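Local coordinates for cell division control protein 45 cdc45 putative (Entamoeba histolytica, PDB 6CC2) that probably acts in eukaryotic DNA replication as the Cdc45 component of the replicative CMG helicase, and may be regulated by a conformational switch, at residues Phe378-Gly381 / Phe382-Leu385. Sequence-based numbering, arbitrary orientation.
Sequences FWEG and FKLL
Leu385 N donates to Gly381 O at 2.9 Å, with an N-H...O angle of 171°, the straightest of four successive i to i+4 bonds. The others run from Phe382 N to Phe378 O, from Lys383 N to Trp379 O and from Leu384 N to Glu380 O. This unbroken series, with acceptors from Phe378 to Gly381, identifies regular alpha-helix.

Upon this backbone Trp379 and Phe382 form a T-shaped pair, three residues apart, both side chains leaving the helix in a similar direction. The six-membered ring of Trp379 turns its edge to the face of Phe382, with centroids 5.4 Å apart and planes at 73°. Its CZ3 stands over that face toward the rim, 3.9 Å from Phe382 CD1. The first torsions bring the rings together: Phe382 sets CG anti to the backbone N, whereas Trp379 sets its own anti to the carbonyl carbon (chi1 -74°). One face of the indole is in turn covered by Phe378, whose CE2 lies 3.5 Å above its plane. Lys383 CB packs 3.3 Å from Trp379 O.

Helix 374-385 is packed on several sides: Phe378 and Trp379 reach Ala55 of strand 53-57 and Tyr39 of helix 33-48, Leu384 meets Ile361 and Ile364 of helix 354-364, and Leu385 touches Tyr203 and Ile206 of helix 199-213. It thereby joins the edge of the N-terminal parallel sheet to the neighbouring helices.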
ATOM      1  N   PHE A 378      -2.452  -3.297 -12.478  1.00 18.85           N
ATOM      2  CA  PHE A 378      -3.739  -2.780 -12.011  1.00 17.85           C
ATOM      3  C   PHE A 378      -4.873  -3.772 -12.290  1.00 19.32           C
ATOM      4  O   PHE A 378      -5.701  -4.041 -11.409  1.00 19.02           O
ATOM      5  CB  PHE A 378      -4.066  -1.444 -12.658  1.00 19.58           C
ATOM      6  CG  PHE A 378      -5.512  -1.075 -12.518  1.00 20.44           C
ATOM      7  CD1 PHE A 378      -5.954  -0.471 -11.349  1.00 19.47           C
ATOM      8  CD2 PHE A 378      -6.420  -1.351 -13.527  1.00 20.97           C
ATOM      9  CE1 PHE A 378      -7.307  -0.165 -11.192  1.00 19.19           C
ATOM     10  CE2 PHE A 378      -7.741  -1.050 -13.384  1.00 18.62           C
ATOM     11  CZ  PHE A 378      -8.198  -0.451 -12.228  1.00 18.98           C
ATOM     12  N   TRP A 379      -4.917  -4.322 -13.506  1.00 19.77           N
ATOM     13  CA  TRP A 379      -6.008  -5.216 -13.881  1.00 20.68           C
ATOM     14  C   TRP A 379      -5.911  -6.557 -13.182  1.00 21.33           C
ATOM     15  O   TRP A 379      -6.935  -7.162 -12.861  1.00 22.17           O
ATOM     16  CB  TRP A 379      -6.043  -5.380 -15.408  1.00 21.87           C
ATOM     17  CG  TRP A 379      -6.579  -4.156 -16.053  1.00 24.20           C
ATOM     18  CD1 TRP A 379      -5.899  -3.262 -16.820  1.00 27.05           C
ATOM     19  CD2 TRP A 379      -7.917  -3.658 -15.952  1.00 25.11           C
ATOM     20  NE1 TRP A 379      -6.730  -2.243 -17.211  1.00 27.46           N
ATOM     21  CE2 TRP A 379      -7.980  -2.465 -16.698  1.00 26.88           C
ATOM     22  CE3 TRP A 379      -9.073  -4.106 -15.295  1.00 26.42           C
ATOM     23  CZ2 TRP A 379      -9.152  -1.720 -16.815  1.00 30.19           C
ATOM     24  CZ3 TRP A 379     -10.233  -3.365 -15.417  1.00 32.49           C
ATOM     25  CH2 TRP A 379     -10.264  -2.190 -16.170  1.00 29.93           C
ATOM     26  N   GLU A 380      -4.693  -7.030 -12.915  1.00 20.27           N
ATOM     27  CA  GLU A 380      -4.540  -8.234 -12.113  1.00 20.94           C
ATOM     28  C   GLU A 380      -5.065  -8.019 -10.700  1.00 18.49           C
ATOM     29  O   GLU A 380      -5.693  -8.918 -10.118  1.00 21.68           O
ATOM     30  CB  GLU A 380      -3.078  -8.668 -12.088  1.00 24.68           C
ATOM     31  CG  GLU A 380      -2.517  -9.050 -13.449  1.00 31.16           C
ATOM     32  CD  GLU A 380      -3.244 -10.246 -14.068  1.00 49.16           C
ATOM     33  OE1 GLU A 380      -3.658 -11.155 -13.317  1.00 52.09           O
ATOM     34  OE2 GLU A 380      -3.407 -10.270 -15.305  1.00 56.70           O
ATOM     35  N   GLY A 381      -4.765  -6.857 -10.107  1.00 17.49           N
ATOM     36  CA  GLY A 381      -5.255  -6.571  -8.768  1.00 19.55           C
ATOM     37  C   GLY A 381      -6.766  -6.422  -8.737  1.00 21.50           C
ATOM     38  O   GLY A 381      -7.426  -6.903  -7.817  1.00 20.86           O
ATOM     39  N   PHE A 382      -7.322  -5.744  -9.739  1.00 21.24           N
ATOM     40  CA  PHE A 382      -8.779  -5.607  -9.878  1.00 20.37           C
ATOM     41  C   PHE A 382      -9.454  -6.965  -9.997  1.00 20.19           C
ATOM     42  O   PHE A 382     -10.502  -7.207  -9.376  1.00 20.96           O
ATOM     43  CB  PHE A 382      -9.090  -4.746 -11.105  1.00 20.49           C
ATOM     44  CG  PHE A 382     -10.559  -4.582 -11.388  1.00 20.04           C
ATOM     45  CD1 PHE A 382     -11.216  -5.469 -12.226  1.00 22.86           C
ATOM     46  CD2 PHE A 382     -11.280  -3.535 -10.830  1.00 21.01           C
ATOM     47  CE1 PHE A 382     -12.572  -5.339 -12.488  1.00 27.93           C
ATOM     48  CE2 PHE A 382     -12.655  -3.392 -11.120  1.00 23.66           C
ATOM     49  CZ  PHE A 382     -13.280  -4.291 -11.930  1.00 27.68           C
ATOM     50  N   LYS A 383      -8.888  -7.849 -10.815  1.00 22.60           N
ATOM     51  CA  LYS A 383      -9.440  -9.182 -10.994  1.00 22.84           C
ATOM     52  C   LYS A 383      -9.427  -9.960  -9.684  1.00 22.58           C
ATOM     53  O   LYS A 383     -10.422 -10.610  -9.338  1.00 23.41           O
ATOM     54  CB  LYS A 383      -8.643  -9.930 -12.063  1.00 29.99           C
ATOM     55  CG  LYS A 383      -9.049 -11.369 -12.299  1.00 55.74           C
ATOM     56  CD  LYS A 383      -8.058 -12.067 -13.232  1.00 75.97           C
ATOM     57  CE  LYS A 383      -8.494 -13.484 -13.568  1.00 84.76           C
ATOM     58  NZ  LYS A 383      -9.751 -13.503 -14.370  1.00 86.81           N
ATOM     59  N   LEU A 384      -8.326  -9.893  -8.931  1.00 21.87           N
ATOM     60  CA  LEU A 384      -8.287 -10.601  -7.648  1.00 21.33           C
ATOM     61  C   LEU A 384      -9.277  -9.987  -6.660  1.00 20.67           C
ATOM     62  O   LEU A 384     -10.032 -10.707  -5.989  1.00 21.48           O
ATOM     63  CB  LEU A 384      -6.874 -10.632  -7.078  1.00 19.46           C
ATOM     64  CG  LEU A 384      -6.746 -11.364  -5.743  1.00 18.18           C
ATOM     65  CD1 LEU A 384      -7.365 -12.758  -5.819  1.00 21.14           C
ATOM     66  CD2 LEU A 384      -5.266 -11.454  -5.273  1.00 18.75           C
ATOM     67  N   LEU A 385      -9.283  -8.659  -6.546  1.00 20.95           N
ATOM     68  CA  LEU A 385     -10.242  -7.991  -5.671  1.00 20.51           C
ATOM     69  C   LEU A 385     -11.660  -8.448  -5.978  1.00 21.54           C
ATOM     70  O   LEU A 385     -12.468  -8.678  -5.062  1.00 19.71           O
ATOM     71  CB  LEU A 385     -10.121  -6.471  -5.837  1.00 19.67           C
ATOM     72  CG  LEU A 385     -11.064  -5.619  -5.006  1.00 22.72           C
ATOM     73  CD1 LEU A 385     -10.707  -5.699  -3.523  1.00 23.91           C
ATOM     74  CD2 LEU A 385     -10.979  -4.179  -5.513  1.00 22.71           C
TER